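Local coordinates for proteasome activator protein PA26 (Trypanosoma brucei, PDB 1YAR) that binds the ends of the 20S proteasome as a heptameric 11S-type activator and opens its gate, probably easing passage of small substrates, at residues A64-S69 against T160-L165. Sequence-based numbering, arbitrary orientation.
Sequences AQAEKS and TVEDKL
Ala66 and Glu162 bring the two backbones to their nearest approach, 5.0 Å between their CA atoms, where the short, weakly bonded helical turn at 64-67 leans on helix 150-166. The methyl of Ala66 does the apolar work: its CB sits 4.1 Å from CD1 of Leu165, and Leu166, one residue further along that helix, packs on it as well. The carbonyl of the same alanine faces the Glu162 side chain: Ala66 O lies 3.5 Å from CG of Glu162, against aliphatic carbon, a buried carbonyl left without a hydrogen-bond donor. Further on, Ser69 turns OG to within 3.7 Å of Glu162 OE2, too long for a bond; the two are linked instead through Ser184 OG of the second subunit, which hydrogen-bonds to both. Glu162 gets its carboxylate there by running extended beyond CG (chi2 165°), past the Ala66 carbonyl. Its OE1 bonds Ser182 OG of the second subunit, while Arg158 NH1 forms a salt bridge with OE2 and also donates a hydrogen bond to Gln65 O. A buried carboxylate gripped this way is probably stabilised in its charged form. The outcome is a mixed contact: a small apolar patch within the subunit, and beside it a carboxylate whose partners include a neighbouring subunit, so that this end of the helical bundle lies at the interface between subunits.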
ATOM      1  N   ALA O  64     -18.748-136.441  38.359  1.00 45.09           N
ATOM      2  CA  ALA O  64     -19.626-136.014  39.442  1.00 44.38           C
ATOM      3  C   ALA O  64     -19.995-134.525  39.356  1.00 43.80           C
ATOM      4  O   ALA O  64     -21.103-134.126  39.733  1.00 43.87           O
ATOM      5  CB  ALA O  64     -18.981-136.317  40.777  1.00 44.31           C
ATOM      6  N   GLN O  65     -19.060-133.709  38.868  1.00 42.72           N
ATOM      7  CA  GLN O  65     -19.284-132.264  38.740  1.00 41.73           C
ATOM      8  C   GLN O  65     -20.233-131.918  37.601  1.00 40.92           C
ATOM      9  O   GLN O  65     -20.783-130.821  37.571  1.00 40.52           O
ATOM     10  CB  GLN O  65     -17.960-131.511  38.585  1.00 41.41           C
ATOM     11  CG  GLN O  65     -17.193-131.299  39.884  1.00 42.13           C
ATOM     12  CD  GLN O  65     -16.800-132.600  40.589  1.00 43.50           C
ATOM     13  OE1 GLN O  65     -16.173-133.489  39.995  1.00 40.88           O
ATOM     14  NE2 GLN O  65     -17.168-132.705  41.860  1.00 43.49           N
ATOM     15  N   ALA O  66     -20.422-132.849  36.668  1.00 40.59           N
ATOM     16  CA  ALA O  66     -21.418-132.685  35.614  1.00 40.64           C
ATOM     17  C   ALA O  66     -22.821-133.010  36.119  1.00 41.24           C
ATOM     18  O   ALA O  66     -23.807-132.622  35.501  1.00 40.65           O
ATOM     19  CB  ALA O  66     -21.083-133.555  34.420  1.00 40.47           C
ATOM     20  N   GLU O  67     -22.901-133.737  37.231  1.00 41.94           N
ATOM     21  CA  GLU O  67     -24.185-134.234  37.752  1.00 43.38           C
ATOM     22  C   GLU O  67     -24.891-133.223  38.644  1.00 43.39           C
ATOM     23  O   GLU O  67     -26.093-133.353  38.900  1.00 43.99           O
ATOM     24  CB  GLU O  67     -23.988-135.561  38.499  1.00 43.31           C
ATOM     25  CG  GLU O  67     -23.590-136.702  37.573  1.00 44.41           C
ATOM     26  CD  GLU O  67     -23.248-137.999  38.296  1.00 45.46           C
ATOM     27  OE1 GLU O  67     -23.538-139.066  37.719  1.00 48.78           O
ATOM     28  OE2 GLU O  67     -22.681-137.967  39.415  1.00 47.11           O
ATOM     29  N   LYS O  68     -24.154-132.213  39.098  1.00 43.29           N
ATOM     30  CA  LYS O  68     -24.723-131.144  39.914  1.00 43.53           C
ATOM     31  C   LYS O  68     -24.228-129.745  39.518  1.00 43.06           C
ATOM     32  O   LYS O  68     -23.021-129.543  39.321  1.00 42.30           O
ATOM     33  CB  LYS O  68     -24.401-131.386  41.389  1.00 44.00           C
ATOM     34  CG  LYS O  68     -25.611-131.212  42.290  1.00 46.77           C
ATOM     35  CD  LYS O  68     -25.346-130.251  43.440  1.00 50.08           C
ATOM     36  CE  LYS O  68     -26.670-129.853  44.088  1.00 51.71           C
ATOM     37  NZ  LYS O  68     -26.598-128.549  44.812  1.00 52.65           N
ATOM     38  N   SER O  69     -25.158-128.787  39.432  1.00 42.74           N
ATOM     39  CA  SER O  69     -24.816-127.362  39.268  1.00 42.69           C
ATOM     40  C   SER O  69     -24.489-126.691  40.606  1.00 42.29           C
ATOM     41  O   SER O  69     -25.283-126.758  41.551  1.00 42.60           O
ATOM     42  CB  SER O  69     -25.944-126.588  38.585  1.00 42.97           C
ATOM     43  OG  SER O  69     -26.265-127.143  37.330  1.00 44.42           O
ATOM     44  N   THR O 160     -24.717-127.594  27.943  1.00 31.45           N
ATOM     45  CA  THR O 160     -24.154-128.178  26.724  1.00 31.80           C
ATOM     46  C   THR O 160     -23.037-129.167  27.059  1.00 31.72           C
ATOM     47  O   THR O 160     -23.033-130.295  26.569  1.00 31.77           O
ATOM     48  CB  THR O 160     -23.610-127.065  25.788  1.00 32.31           C
ATOM     49  OG1 THR O 160     -24.663-126.160  25.469  1.00 33.12           O
ATOM     50  CG2 THR O 160     -23.197-127.635  24.424  1.00 32.59           C
ATOM     51  N   VAL O 161     -22.118-128.743  27.924  1.00 31.42           N
ATOM     52  CA  VAL O 161     -21.003-129.576  28.348  1.00 31.43           C
ATOM     53  C   VAL O 161     -21.478-130.747  29.227  1.00 32.10           C
ATOM     54  O   VAL O 161     -21.024-131.876  29.053  1.00 31.58           O
ATOM     55  CB  VAL O 161     -19.880-128.721  29.001  1.00 31.50           C
ATOM     56  CG1 VAL O 161     -18.774-129.586  29.618  1.00 29.48           C
ATOM     57  CG2 VAL O 161     -19.290-127.764  27.959  1.00 30.91           C
ATOM     58  N   GLU O 162     -22.403-130.480  30.147  1.00 33.16           N
ATOM     59  CA  GLU O 162     -22.972-131.549  30.977  1.00 34.13           C
ATOM     60  C   GLU O 162     -23.533-132.682  30.120  1.00 35.20           C
ATOM     61  O   GLU O 162     -23.197-133.855  30.340  1.00 35.16           O
ATOM     62  CB  GLU O 162     -24.032-130.995  31.927  1.00 33.59           C
ATOM     63  CG  GLU O 162     -23.453-130.186  33.081  1.00 33.36           C
ATOM     64  CD  GLU O 162     -24.497-129.342  33.796  1.00 32.72           C
ATOM     65  OE1 GLU O 162     -25.697-129.484  33.480  1.00 32.99           O
ATOM     66  OE2 GLU O 162     -24.118-128.529  34.673  1.00 33.60           O
ATOM     67  N   ASP O 163     -24.353-132.327  29.129  1.00 36.70           N
ATOM     68  CA  ASP O 163     -24.998-133.307  28.243  1.00 38.61           C
ATOM     69  C   ASP O 163     -23.987-134.171  27.511  1.00 38.44           C
ATOM     70  O   ASP O 163     -24.199-135.381  27.364  1.00 38.79           O
ATOM     71  CB  ASP O 163     -25.894-132.620  27.205  1.00 39.16           C
ATOM     72  CG  ASP O 163     -27.352-132.599  27.605  1.00 43.74           C
ATOM     73  OD1 ASP O 163     -27.721-133.327  28.558  1.00 47.25           O
ATOM     74  OD2 ASP O 163     -28.208-131.882  27.014  1.00 47.17           O
ATOM     75  N   LYS O 164     -22.897-133.556  27.051  1.00 37.59           N
ATOM     76  CA  LYS O 164     -21.863-134.293  26.342  1.00 37.85           C
ATOM     77  C   LYS O 164     -21.106-135.226  27.271  1.00 37.61           C
ATOM     78  O   LYS O 164     -20.759-136.347  26.886  1.00 37.58           O
ATOM     79  CB  LYS O 164     -20.890-133.349  25.647  1.00 38.06           C
ATOM     80  CG  LYS O 164     -21.420-132.732  24.371  1.00 39.76           C
ATOM     81  CD  LYS O 164     -20.309-131.995  23.656  1.00 44.15           C
ATOM     82  CE  LYS O 164     -20.770-130.647  23.147  1.00 45.58           C
ATOM     83  NZ  LYS O 164     -19.555-129.802  22.869  1.00 48.50           N
ATOM     84  N   LEU O 165     -20.856-134.762  28.489  1.00 36.82           N
ATOM     85  CA  LEU O 165     -20.119-135.546  29.459  1.00 37.41           C
ATOM     86  C   LEU O 165     -20.942-136.725  29.988  1.00 38.30           C
ATOM     87  O   LEU O 165     -20.401-137.804  30.240  1.00 38.82           O
ATOM     88  CB  LEU O 165     -19.658-134.669  30.630  1.00 36.44           C
ATOM     89  CG  LEU O 165     -18.437-133.764  30.390  1.00 34.88           C
ATOM     90  CD1 LEU O 165     -18.216-132.840  31.587  1.00 32.68           C
ATOM     91  CD2 LEU O 165     -17.197-134.610  30.093  1.00 33.08           C
TER